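Local coordinates for protein geranylgeranyl pyrophosphate synthetase (Pyrococcus horikoshii, PDB 1WY0) that probably makes geranylgeranyl diphosphate by joining isopentenyl diphosphate units to a shorter allylic diphosphate, at residues Lys21-Glu24 and Leu25-Glu28; Ala37-His40 and Tyr41-Gly45; Glu76-His79 and Asn80-Leu83; Val84-Asp87 and Ile88-Met91; Gly114-Leu117 and Phe118-Phe122. All blocks are in the same frame, centred on the assembly; numbering follows the deposited sequence.

Contact 1: residues Lys21-Glu24 and Leu25-Glu28; sequences KIFE and LIPE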
loop_
_atom_site.group_PDB
_atom_site.type_symbol
_atom_site.label_atom_id
_atom_site.label_comp_id
_atom_site.label_asym_id
_atom_site.label_seq_id
_atom_site.Cartn_x
_atom_site.Cartn_y
_atom_site.Cartn_z
ATOM N N LYS A 21 -8.568 -18.913 -4.593
ATOM C CA LYS A 21 -7.424 -18.435 -3.823
ATOM C C LYS A 21 -7.580 -16.988 -3.374
ATOM O O LYS A 21 -7.238 -16.641 -2.242
ATOM C CB LYS A 21 -6.133 -18.593 -4.630
ATOM C CG LYS A 21 -5.739 -20.042 -4.862
ATOM C CD LYS A 21 -5.752 -20.830 -3.564
ATOM C CE LYS A 21 -5.556 -22.327 -3.806
ATOM N NZ LYS A 21 -5.664 -23.096 -2.531
ATOM N N ILE A 22 -8.103 -16.149 -4.260
ATOM C CA ILE A 22 -8.306 -14.750 -3.931
ATOM C C ILE A 22 -9.219 -14.597 -2.728
ATOM O O ILE A 22 -8.880 -13.920 -1.760
ATOM C CB ILE A 22 -8.930 -13.971 -5.116
ATOM C CG1 ILE A 22 -7.854 -13.671 -6.162
ATOM C CG2 ILE A 22 -9.580 -12.681 -4.614
ATOM C CD1 ILE A 22 -8.369 -12.960 -7.381
ATOM N N PHE A 23 -10.376 -15.242 -2.781
ATOM C CA PHE A 23 -11.329 -15.120 -1.696
ATOM C C PHE A 23 -11.026 -15.897 -0.427
ATOM O O PHE A 23 -11.761 -15.798 0.551
ATOM C CB PHE A 23 -12.730 -15.426 -2.219
ATOM C CG PHE A 23 -13.244 -14.366 -3.155
ATOM C CD1 PHE A 23 -13.426 -13.061 -2.706
ATOM C CD2 PHE A 23 -13.483 -14.651 -4.493
ATOM C CE1 PHE A 23 -13.830 -12.058 -3.570
ATOM C CE2 PHE A 23 -13.889 -13.652 -5.370
ATOM C CZ PHE A 23 -14.062 -12.351 -4.907
ATOM N N GLU A 24 -9.948 -16.670 -0.424
ATOM C CA GLU A 24 -9.596 -17.370 0.797
ATOM C C GLU A 24 -8.611 -16.449 1.508
ATOM O O GLU A 24 -8.412 -16.544 2.720
ATOM C CB GLU A 24 -8.978 -18.743 0.512
ATOM C CG GLU A 24 -7.501 -18.768 0.191
ATOM C CD GLU A 24 -6.977 -20.192 0.122
ATOM O OE1 GLU A 24 -7.687 -21.051 -0.448
ATOM O OE2 GLU A 24 -5.861 -20.452 0.632
ATOM N N LEU A 25 -8.008 -15.547 0.733
ATOM C CA LEU A 25 -7.077 -14.555 1.262
ATOM C C LEU A 25 -7.892 -13.376 1.799
ATOM O O LEU A 25 -7.563 -12.813 2.840
ATOM C CB LEU A 25 -6.115 -14.069 0.173
ATOM C CG LEU A 25 -4.876 -14.915 -0.142
ATOM C CD1 LEU A 25 -4.155 -14.316 -1.323
ATOM C CD2 LEU A 25 -3.944 -14.964 1.065
ATOM N N ILE A 26 -8.947 -13.000 1.083
ATOM C CA ILE A 26 -9.805 -11.907 1.525
ATOM C C ILE A 26 -11.231 -12.417 1.710
ATOM O O ILE A 26 -12.117 -12.182 0.887
ATOM C CB ILE A 26 -9.793 -10.690 0.540
ATOM C CG1 ILE A 26 -10.186 -11.117 -0.874
ATOM C CG2 ILE A 26 -8.403 -10.070 0.493
ATOM C CD1 ILE A 26 -10.265 -9.950 -1.842
ATOM N N PRO A 27 -11.461 -13.149 2.806
ATOM C CA PRO A 27 -12.763 -13.689 3.172
ATOM C C PRO A 27 -13.584 -12.675 3.975
ATOM O O PRO A 27 -13.131 -11.595 4.323
ATOM C CB PRO A 27 -12.521 -14.945 4.011
ATOM C CG PRO A 27 -11.252 -14.608 4.793
ATOM C CD PRO A 27 -10.501 -13.613 3.791
ATOM N N GLU A 28 -14.854 -13.042 4.233
ATOM C CA GLU A 28 -15.714 -12.160 5.017
ATOM C C GLU A 28 -15.453 -12.311 6.519
ATOM O O GLU A 28 -16.113 -13.058 7.230
ATOM C CB GLU A 28 -17.169 -12.514 4.703
ATOM C CG GLU A 28 -17.380 -12.877 3.231
ATOM C CD GLU A 28 -18.780 -13.416 3.043
ATOM O OE1 GLU A 28 -18.999 -14.588 3.311
ATOM O OE2 GLU A 28 -19.647 -12.653 2.616
#
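Ile22 and Ile26 meet where helix 3-25 gives way to the loop leading to helix 32-40, so the contact is a helix C-terminus with an isoleucine at its first non-helical position. The last helical turn is closed by Ile26 N, which donates to Ile22 O at 3.0 Å; Leu25 N adds a weak bond to the same oxygen. Ile26 has CG1 tucked between its backbone N and carbonyl carbon (chi1 56°), which folds CG1 back to 3.2 Å from Ile22 O. Beyond it the chain runs alongside Ile22, pointing the same way, and CD1 comes 4.0 Å from Ile22 CG2. That CG2 in turn stands over the centre of the Phe23 ring, while Ile26 O approaches the ring at its edge, 3.9 Å from Phe23 CD1. Arg39 NH1 donates to this carbonyl oxygen. Leu25 leans back along the helix, its CB 3.4 Å from Ile22 O, and its side chain packs on Leu77 and Ala124. Glu24 reaches out extended beyond CG: OE1 pairs with Lys21 NZ, and OE2 makes a salt bridge to Arg127. Pro27 follows with no N-H to offer Phe23 O, and the proline instead lays its CB 3.6 Å from Phe23 O.

Contact 2: residues Ala37-His40 and Tyr41-Gly45; sequences AARH and YPLAG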
loop_
_atom_site.group_PDB
_atom_site.type_symbol
_atom_site.label_atom_id
_atom_site.label_comp_id
_atom_site.label_asym_id
_atom_site.label_seq_id
_atom_site.Cartn_x
_atom_site.Cartn_y
_atom_site.Cartn_z
ATOM N N ALA A 37 -15.172 -4.052 1.618
ATOM C CA ALA A 37 -14.654 -2.966 0.799
ATOM C C ALA A 37 -13.519 -3.458 -0.100
ATOM O O ALA A 37 -13.473 -3.189 -1.293
ATOM C CB ALA A 37 -14.138 -1.871 1.732
ATOM N N ALA A 38 -12.648 -4.268 0.498
ATOM C CA ALA A 38 -11.560 -4.926 -0.232
ATOM C C ALA A 38 -12.070 -5.943 -1.265
ATOM O O ALA A 38 -11.499 -6.084 -2.350
ATOM C CB ALA A 38 -10.626 -5.625 0.749
ATOM N N ARG A 39 -13.134 -6.656 -0.916
ATOM C CA ARG A 39 -13.728 -7.652 -1.804
ATOM C C ARG A 39 -14.556 -7.053 -2.935
ATOM O O ARG A 39 -14.776 -7.703 -3.951
ATOM C CB ARG A 39 -14.627 -8.604 -1.001
ATOM C CG ARG A 39 -13.890 -9.740 -0.307
ATOM C CD ARG A 39 -14.713 -10.298 0.862
ATOM N NE ARG A 39 -15.986 -10.871 0.432
ATOM C CZ ARG A 39 -16.172 -12.152 0.133
ATOM N NH1 ARG A 39 -15.169 -13.011 0.222
ATOM N NH2 ARG A 39 -17.363 -12.571 -0.273
ATOM N N HIS A 40 -15.010 -5.816 -2.767
ATOM C CA HIS A 40 -15.859 -5.181 -3.767
ATOM C C HIS A 40 -15.404 -5.287 -5.231
ATOM O O HIS A 40 -16.160 -5.763 -6.084
ATOM C CB HIS A 40 -16.095 -3.711 -3.400
ATOM C CG HIS A 40 -17.141 -3.047 -4.243
ATOM N ND1 HIS A 40 -18.462 -3.438 -4.233
ATOM C CD2 HIS A 40 -17.055 -2.043 -5.147
ATOM C CE1 HIS A 40 -19.144 -2.708 -5.096
ATOM N NE2 HIS A 40 -18.314 -1.853 -5.664
ATOM N N TYR A 41 -14.190 -4.851 -5.553
ATOM C CA TYR A 41 -13.776 -4.950 -6.953
ATOM C C TYR A 41 -13.532 -6.388 -7.404
ATOM O O TYR A 41 -13.936 -6.768 -8.498
ATOM C CB TYR A 41 -12.550 -4.078 -7.232
ATOM C CG TYR A 41 -12.870 -2.593 -7.313
ATOM C CD1 TYR A 41 -14.191 -2.142 -7.349
ATOM C CD2 TYR A 41 -11.850 -1.648 -7.359
ATOM C CE1 TYR A 41 -14.485 -0.788 -7.427
ATOM C CE2 TYR A 41 -12.130 -0.294 -7.438
ATOM C CZ TYR A 41 -13.445 0.136 -7.471
ATOM O OH TYR A 41 -13.712 1.490 -7.546
ATOM N N PRO A 42 -12.863 -7.205 -6.571
ATOM C CA PRO A 42 -12.607 -8.600 -6.938
ATOM C C PRO A 42 -13.911 -9.359 -7.234
ATOM O O PRO A 42 -13.940 -10.247 -8.084
ATOM C CB PRO A 42 -11.885 -9.142 -5.711
ATOM C CG PRO A 42 -11.069 -7.961 -5.291
ATOM C CD PRO A 42 -12.071 -6.831 -5.387
ATOM N N LEU A 43 -14.979 -8.996 -6.524
ATOM C CA LEU A 43 -16.311 -9.590 -6.642
ATOM C C LEU A 43 -17.059 -9.102 -7.889
ATOM O O LEU A 43 -18.078 -9.640 -8.299
ATOM C CB LEU A 43 -17.120 -9.214 -5.389
ATOM C CG LEU A 43 -17.011 -10.231 -4.253
ATOM C CD1 LEU A 43 -17.892 -9.843 -3.063
ATOM C CD2 LEU A 43 -17.449 -11.638 -4.665
ATOM N N ALA A 44 -16.549 -8.006 -8.479
ATOM C CA ALA A 44 -17.211 -7.489 -9.664
ATOM C C ALA A 44 -17.153 -8.503 -10.813
ATOM O O ALA A 44 -17.816 -8.370 -11.833
ATOM C CB ALA A 44 -16.523 -6.185 -10.064
ATOM N N GLY A 45 -16.294 -9.519 -10.622
ATOM C CA GLY A 45 -16.206 -10.610 -11.583
ATOM C C GLY A 45 -15.225 -10.298 -12.719
ATOM O O GLY A 45 -15.427 -10.664 -13.869
HETATM O O HOH W 1 -12.195 -3.562 -3.862
#
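Arg39 and Leu43 are joined by a helical i to i+4 bond that carries the turn of helix 32-40 on into the following loop, through a proline. Leu43 N donates to Arg39 O at 2.9 Å. Pro42 packs against the preceding carbonyls: its CD lies 3.2 Å from Ala38 O and equally close to Arg39 O. A glycine in its place would probably open a gap beside these two carbonyls and deprive Phe23 and Ile26 of the ring they pack on. The proline nitrogen has no N-H for Ala38 O; water 1 donates weakly to that oxygen, and also links Tyr41 N to Ala37 O, donating to the latter at 2.9 Å. Leu43 turns its CD1 against the guanidinium of Arg39, 3.9 Å from NH2. The bend at chi3 (62°) carries this guanidinium round to an outer partner, Glu36, which binds NE in a salt bridge. On another side of the turn the rings of His40 and Tyr41 meet rim to rim, their planes 41° apart. His40 is positioned by Pro99 O, which NE2 binds, and by an edge-to-face pairing with Trp105; its nearest ring approach to the tyrosine is CD2 to Tyr41 CD1, at 3.6 Å.

Contact 3: residues Glu76-His79 and Asn80-Leu83; sequences ELIH and NYSL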
loop_
_atom_site.group_PDB
_atom_site.type_symbol
_atom_site.label_atom_id
_atom_site.label_comp_id
_atom_site.label_asym_id
_atom_site.label_seq_id
_atom_site.Cartn_x
_atom_site.Cartn_y
_atom_site.Cartn_z
ATOM N N GLU A 76 -3.076 -10.179 -9.340
ATOM C CA GLU A 76 -4.455 -9.706 -9.476
ATOM C C GLU A 76 -4.831 -8.857 -8.274
ATOM O O GLU A 76 -5.643 -7.946 -8.383
ATOM C CB GLU A 76 -5.441 -10.869 -9.609
ATOM C CG GLU A 76 -6.906 -10.444 -9.818
ATOM C CD GLU A 76 -7.151 -9.650 -11.104
ATOM O OE1 GLU A 76 -6.200 -9.398 -11.865
ATOM O OE2 GLU A 76 -8.320 -9.265 -11.361
ATOM N N LEU A 77 -4.255 -9.166 -7.122
ATOM C CA LEU A 77 -4.525 -8.396 -5.914
ATOM C C LEU A 77 -3.881 -7.016 -6.069
ATOM O O LEU A 77 -4.458 -6.000 -5.690
ATOM C CB LEU A 77 -3.962 -9.116 -4.681
ATOM C CG LEU A 77 -4.771 -10.358 -4.301
ATOM C CD1 LEU A 77 -4.158 -11.062 -3.084
ATOM C CD2 LEU A 77 -6.214 -9.932 -4.016
ATOM N N ILE A 78 -2.690 -6.984 -6.646
ATOM C CA ILE A 78 -1.999 -5.722 -6.853
ATOM C C ILE A 78 -2.789 -4.874 -7.831
ATOM O O ILE A 78 -2.979 -3.684 -7.607
ATOM C CB ILE A 78 -0.569 -5.938 -7.386
ATOM C CG1 ILE A 78 0.348 -6.334 -6.228
ATOM C CG2 ILE A 78 -0.058 -4.649 -8.056
ATOM C CD1 ILE A 78 1.807 -6.481 -6.589
ATOM N N HIS A 79 -3.256 -5.486 -8.909
ATOM C CA HIS A 79 -4.046 -4.769 -9.904
ATOM C C HIS A 79 -5.290 -4.167 -9.242
ATOM O O HIS A 79 -5.654 -3.019 -9.509
ATOM C CB HIS A 79 -4.479 -5.717 -11.038
ATOM C CG HIS A 79 -5.515 -5.136 -11.959
ATOM N ND1 HIS A 79 -5.273 -4.049 -12.771
ATOM C CD2 HIS A 79 -6.802 -5.494 -12.189
ATOM C CE1 HIS A 79 -6.363 -3.763 -13.461
ATOM N NE2 HIS A 79 -7.306 -4.625 -13.125
ATOM N N ASN A 80 -5.943 -4.946 -8.388
ATOM C CA ASN A 80 -7.150 -4.472 -7.724
ATOM C C ASN A 80 -6.895 -3.329 -6.758
ATOM O O ASN A 80 -7.671 -2.382 -6.700
ATOM C CB ASN A 80 -7.861 -5.631 -7.014
ATOM C CG ASN A 80 -8.831 -6.349 -7.927
ATOM O OD1 ASN A 80 -9.823 -5.772 -8.370
ATOM N ND2 ASN A 80 -8.540 -7.608 -8.231
ATOM N N TYR A 81 -5.812 -3.402 -5.998
ATOM C CA TYR A 81 -5.503 -2.317 -5.078
ATOM C C TYR A 81 -5.231 -1.023 -5.856
ATOM O O TYR A 81 -5.549 0.072 -5.375
ATOM C CB TYR A 81 -4.288 -2.679 -4.207
ATOM C CG TYR A 81 -3.095 -1.760 -4.361
ATOM C CD1 TYR A 81 -2.046 -2.084 -5.221
ATOM C CD2 TYR A 81 -2.993 -0.585 -3.612
ATOM C CE1 TYR A 81 -0.924 -1.270 -5.327
ATOM C CE2 TYR A 81 -1.871 0.242 -3.714
ATOM C CZ TYR A 81 -0.839 -0.108 -4.568
ATOM O OH TYR A 81 0.293 0.675 -4.629
ATOM N N SER A 82 -4.639 -1.138 -7.049
ATOM C CA SER A 82 -4.357 0.063 -7.826
ATOM C C SER A 82 -5.644 0.720 -8.331
ATOM O O SER A 82 -5.724 1.921 -8.551
ATOM C CB SER A 82 -3.474 -0.330 -9.011
ATOM O OG SER A 82 -4.276 -0.970 -10.005
ATOM N N LEU A 83 -6.663 -0.130 -8.557
ATOM C CA LEU A 83 -7.943 0.388 -9.022
ATOM C C LEU A 83 -8.654 1.189 -7.929
ATOM O O LEU A 83 -9.265 2.222 -8.165
ATOM C CB LEU A 83 -8.811 -0.798 -9.445
ATOM C CG LEU A 83 -8.271 -1.506 -10.688
ATOM C CD1 LEU A 83 -9.222 -2.591 -11.199
ATOM C CD2 LEU A 83 -8.042 -0.552 -11.861
HETATM O O HOH W 2 -3.207 -2.140 -12.669
#
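In the middle of helix 69-90, about two turns before the aspartate-rich motif of polyprenyl synthetases, His79 pairs with Leu83 in a CH-pi contact: Leu83 CG stands 4.2 Å from the centroid of the imidazole, over one face but offset toward the rim. Water 2 lies in the ring plane, 2.8 Å from His79 ND1, and also donates to Ser82 OG. Ser82 OG lies between its own backbone N and carbonyl carbon (chi1 76°), from where it turns back to bond His79 O. Leu83 N reaches that oxygen from the same face. An alanine instead of His79 would probably leave water 2 without its ring partner and strip Leu83 CG of the surface it rests on. A turn earlier, Glu76 O is gripped from opposite faces by Asn80 N, at 3.0 Å, and Asn80 ND2, at 2.9 Å, the latter above the carbonyl plane. The Asn80 amide stands almost perpendicular to the Glu76 carboxylate, which makes a salt bridge to Arg48. Tyr81 belongs to the mercury site with Cys150 and stacks on Phe118. With Arg50 touching its side chain, His79 is placed as is the histidine that helps hold isopentenyl diphosphate in farnesyl diphosphate synthases, consistent with a similar role here.

Contact 4: residues Val84-Asp87 and Ile88-Met91; sequences VHDD and IMDM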
loop_
_atom_site.group_PDB
_atom_site.type_symbol
_atom_site.label_atom_id
_atom_site.label_comp_id
_atom_site.label_asym_id
_atom_site.label_seq_id
_atom_site.Cartn_x
_atom_site.Cartn_y
_atom_site.Cartn_z
ATOM N N VAL A 84 -8.589 0.648 -6.699
ATOM C CA VAL A 84 -9.235 1.319 -5.578
ATOM C C VAL A 84 -8.638 2.706 -5.334
ATOM O O VAL A 84 -9.332 3.704 -5.192
ATOM C CB VAL A 84 -9.046 0.448 -4.334
ATOM C CG1 VAL A 84 -9.617 1.155 -3.106
ATOM C CG2 VAL A 84 -9.753 -0.881 -4.518
ATOM N N HIS A 85 -7.295 2.737 -5.250
ATOM C CA HIS A 85 -6.614 3.996 -4.969
ATOM C C HIS A 85 -6.731 4.982 -6.135
ATOM O O HIS A 85 -6.896 6.183 -5.964
ATOM C CB HIS A 85 -5.142 3.690 -4.693
ATOM C CG HIS A 85 -4.979 3.242 -3.265
ATOM N ND1 HIS A 85 -3.772 3.032 -2.684
ATOM C CD2 HIS A 85 -5.978 2.987 -2.319
ATOM C CE1 HIS A 85 -4.039 2.663 -1.416
ATOM N NE2 HIS A 85 -5.351 2.627 -1.170
ATOM N N ASP A 86 -6.596 4.436 -7.358
ATOM C CA ASP A 86 -6.668 5.287 -8.540
ATOM C C ASP A 86 -8.059 5.905 -8.711
ATOM O O ASP A 86 -8.228 7.003 -9.223
ATOM C CB ASP A 86 -6.319 4.437 -9.761
ATOM C CG ASP A 86 -4.805 4.337 -9.890
ATOM O OD1 ASP A 86 -4.120 4.885 -9.025
ATOM O OD2 ASP A 86 -4.332 3.708 -10.832
ATOM N N ASP A 87 -9.081 5.133 -8.298
ATOM C CA ASP A 87 -10.444 5.640 -8.401
ATOM C C ASP A 87 -10.670 6.833 -7.469
ATOM O O ASP A 87 -11.485 7.711 -7.726
ATOM C CB ASP A 87 -11.405 4.503 -8.045
ATOM C CG ASP A 87 -11.746 3.723 -9.307
ATOM O OD1 ASP A 87 -11.135 4.006 -10.338
ATOM O OD2 ASP A 87 -12.610 2.853 -9.249
ATOM N N ILE A 88 -9.944 6.812 -6.352
ATOM C CA ILE A 88 -10.038 7.886 -5.363
ATOM C C ILE A 88 -9.446 9.142 -5.975
ATOM O O ILE A 88 -9.995 10.235 -5.857
ATOM C CB ILE A 88 -9.221 7.584 -4.072
ATOM C CG1 ILE A 88 -9.872 6.459 -3.274
ATOM C CG2 ILE A 88 -9.128 8.844 -3.217
ATOM C CD1 ILE A 88 -9.099 6.045 -2.052
ATOM N N MET A 89 -8.317 8.964 -6.642
ATOM C CA MET A 89 -7.606 10.064 -7.268
ATOM C C MET A 89 -8.300 10.626 -8.498
ATOM O O MET A 89 -8.445 11.843 -8.629
ATOM C CB MET A 89 -6.190 9.609 -7.618
ATOM C CG MET A 89 -5.379 9.213 -6.392
ATOM S SD MET A 89 -3.697 8.792 -6.809
ATOM C CE MET A 89 -3.317 7.516 -5.628
ATOM N N ASP A 90 -8.727 9.735 -9.389
ATOM C CA ASP A 90 -9.402 10.115 -10.624
ATOM C C ASP A 90 -10.823 10.613 -10.371
ATOM O O ASP A 90 -11.479 11.117 -11.283
ATOM C CB ASP A 90 -9.444 8.913 -11.583
ATOM C CG ASP A 90 -8.093 8.632 -12.246
ATOM O OD1 ASP A 90 -7.043 8.963 -11.650
ATOM O OD2 ASP A 90 -8.075 8.064 -13.362
ATOM N N MET A 91 -11.297 10.476 -9.138
ATOM C CA MET A 91 -12.653 10.892 -8.809
ATOM C C MET A 91 -13.657 10.066 -9.630
ATOM O O MET A 91 -14.704 10.562 -10.042
ATOM C CB MET A 91 -12.832 12.386 -9.098
ATOM C CG MET A 91 -11.919 13.286 -8.265
ATOM S SD MET A 91 -12.157 15.070 -8.534
ATOM C CE MET A 91 -13.477 15.424 -7.304
HETATM O O HOH W 3 -9.801 5.577 -12.286
#
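Met89 lies back along its helix against His85 in the last turns of helix 69-90, where Asp86, Asp87 and Asp90 spell the DDxxD motif of polyprenyl synthetases. Its CB is 3.7 Å from Asp86 O. With CG anti to the carbonyl carbon (chi1 -62°), the chain swings toward the preceding turn and CG comes 3.4 Å from His85 O. SD passes the same oxygen at 4.2 Å, and the bend about the CG-SD bond (chi3 -146°) returns CE to within 3.8 Å of His85 O, near His85 CB. Met89 CG, SD and CE thus all lie near His85 O, which also accepts from Met89 N. One residue on, Asp90 N donates to Asp86 O at 2.8 Å, and Asp90 CB closes over this carbonyl. Water 3 donates to Asp87 OD1 at 2.8 Å and weakly to Asp90 OD2, bridging two of the three carboxylates. Arg95 forms a salt bridge to Asp87 OD2. In related enzymes this motif holds the magnesium ions that bind the allylic diphosphate, and a like role is probable here. Ile88 packs on Ala110 and Ile111 of helix 107-126, whereas Met89 fits against Gln153 and Leu157 of helix 132-159. From the second subunit Leu112 also packs on Met89. His85 NE2 bonds Ile111 O of its own chain, and Asp115 of the second subunit bonds ND1, so this end of helix 69-90 sits between two helices of its own chain and the dimer partner.

Contact 5: residues Gly114-Leu117 and Phe118-Phe122; sequences GDLL and FSKAF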
loop_
_atom_site.group_PDB
_atom_site.type_symbol
_atom_site.label_atom_id
_atom_site.label_comp_id
_atom_site.label_asym_id
_atom_site.label_seq_id
_atom_site.Cartn_x
_atom_site.Cartn_y
_atom_site.Cartn_z
ATOM N N GLY A 114 -7.459 -0.588 -0.210
ATOM C CA GLY A 114 -6.376 -0.689 -1.170
ATOM C C GLY A 114 -5.137 -1.199 -0.456
ATOM O O GLY A 114 -4.440 -2.047 -0.983
ATOM N N ASP A 115 -4.863 -0.700 0.747
ATOM C CA ASP A 115 -3.693 -1.137 1.513
ATOM C C ASP A 115 -3.764 -2.616 1.853
ATOM O O ASP A 115 -2.764 -3.331 1.780
ATOM C CB ASP A 115 -3.552 -0.346 2.831
ATOM C CG ASP A 115 -3.122 1.092 2.599
ATOM O OD1 ASP A 115 -2.703 1.403 1.447
ATOM O OD2 ASP A 115 -3.189 1.891 3.564
ATOM N N LEU A 116 -4.940 -3.067 2.254
ATOM C CA LEU A 116 -5.121 -4.464 2.614
ATOM C C LEU A 116 -4.897 -5.335 1.387
ATOM O O LEU A 116 -4.258 -6.378 1.458
ATOM C CB LEU A 116 -6.531 -4.719 3.157
ATOM C CG LEU A 116 -6.699 -6.229 3.412
ATOM C CD1 LEU A 116 -5.752 -6.639 4.526
ATOM C CD2 LEU A 116 -8.118 -6.568 3.764
ATOM N N LEU A 117 -5.462 -4.920 0.269
ATOM C CA LEU A 117 -5.293 -5.654 -0.976
ATOM C C LEU A 117 -3.813 -5.766 -1.347
ATOM O O LEU A 117 -3.369 -6.823 -1.785
ATOM C CB LEU A 117 -6.068 -4.963 -2.104
ATOM C CG LEU A 117 -7.559 -5.289 -2.170
ATOM C CD1 LEU A 117 -8.253 -4.365 -3.182
ATOM C CD2 LEU A 117 -7.742 -6.764 -2.548
ATOM N N PHE A 118 -3.059 -4.684 -1.173
ATOM C CA PHE A 118 -1.619 -4.679 -1.506
ATOM C C PHE A 118 -0.866 -5.643 -0.580
ATOM O O PHE A 118 -0.041 -6.441 -1.025
ATOM C CB PHE A 118 -1.027 -3.262 -1.368
ATOM C CG PHE A 118 0.305 -3.082 -2.071
ATOM C CD1 PHE A 118 0.642 -3.869 -3.147
ATOM C CD2 PHE A 118 1.219 -2.120 -1.654
ATOM C CE1 PHE A 118 1.853 -3.715 -3.805
ATOM C CE2 PHE A 118 2.454 -1.961 -2.322
ATOM C CZ PHE A 118 2.756 -2.764 -3.397
ATOM N N SER A 119 -1.149 -5.542 0.709
ATOM C CA SER A 119 -0.553 -6.406 1.710
ATOM C C SER A 119 -0.872 -7.880 1.391
ATOM O O SER A 119 -0.024 -8.758 1.545
ATOM C CB SER A 119 -1.120 -6.042 3.086
ATOM O OG SER A 119 -0.602 -6.885 4.101
ATOM N N LYS A 120 -2.097 -8.150 0.947
ATOM C CA LYS A 120 -2.358 -9.572 0.733
ATOM C C LYS A 120 -1.726 -10.087 -0.567
ATOM O O LYS A 120 -1.409 -11.261 -0.712
ATOM C CB LYS A 120 -3.873 -9.777 0.692
ATOM C CG LYS A 120 -4.536 -9.478 2.039
ATOM C CD LYS A 120 -4.931 -10.753 2.787
ATOM C CE LYS A 120 -5.486 -10.464 4.185
ATOM N NZ LYS A 120 -5.587 -11.710 4.942
ATOM N N ALA A 121 -1.387 -9.224 -1.517
ATOM C CA ALA A 121 -0.638 -9.655 -2.684
ATOM C C ALA A 121 0.674 -10.303 -2.234
ATOM O O ALA A 121 1.099 -11.317 -2.789
ATOM C CB ALA A 121 -0.357 -8.465 -3.592
ATOM N N PHE A 122 1.325 -9.702 -1.242
ATOM C CA PHE A 122 2.577 -10.265 -0.761
ATOM C C PHE A 122 2.322 -11.454 0.161
ATOM O O PHE A 122 3.147 -12.346 0.309
ATOM C CB PHE A 122 3.332 -9.172 -0.004
ATOM C CG PHE A 122 3.937 -8.205 -0.979
ATOM C CD1 PHE A 122 5.125 -8.533 -1.622
ATOM C CD2 PHE A 122 3.316 -6.993 -1.229
ATOM C CE1 PHE A 122 5.689 -7.639 -2.522
ATOM C CE2 PHE A 122 3.887 -6.103 -2.135
ATOM C CZ PHE A 122 5.074 -6.423 -2.784
#
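Leu116 and Lys120 run side by side along one flank of their helix, pointing the same way. The leucine has CG anti to its backbone N (chi1 175°), which sends CD1 out to meet the lysine chain, 3.8 Å from Lys120 CE and 4.0 Å from Lys120 CG. Lys120 is bent at chi2 (-104°); its CG rests 3.2 Å from Leu116 O, and the extended remainder carries NZ past the leucine to Leu25 O, with which it bonds. The polar tip of this buried side chain is therefore satisfied by a carbonyl at the close of helix 3-25. These residues lie on helix 107-126 of the all-helical isoprenoid synthase fold, and regular i to i+4 bonds, such as Ser119 N to Asp115 O at 2.9 Å, keep the turns in step. Phe118 points to a different flank, its CZ reaching the edge of the Phe122 ring in that ring's plane. This flank faces the second subunit: Phe122 stacks on Phe122 of that subunit, and Phe118 meets its counterpart there with the planes at about 80°. Ser119 OG bonds Asn147 and Ser146 of the second subunit.

In the fold
The five contacts follow one another along the chain, from the end of helix 3-25 (contact 1) through helix 32-40 and its loop (contact 2) to helix 69-90 (contacts 3 and 4, centres 12 Å apart) and helix 107-126 (contact 5). Contact 5 touches the other four. The centre of contact 3 lies 8 Å from that of contact 5 and 10 Å from that of contact 2. Leu77 and Tyr81 pack on helix 107-126, and Asn80 on the loop of contact 2. Contacts 1 and 4, about 9 Å apart at their nearest atoms, do not touch. The probable diphosphate-binding region along helix 69-90 is backed by helix 107-126, which, like contacts 3 and 4, reaches the second subunit.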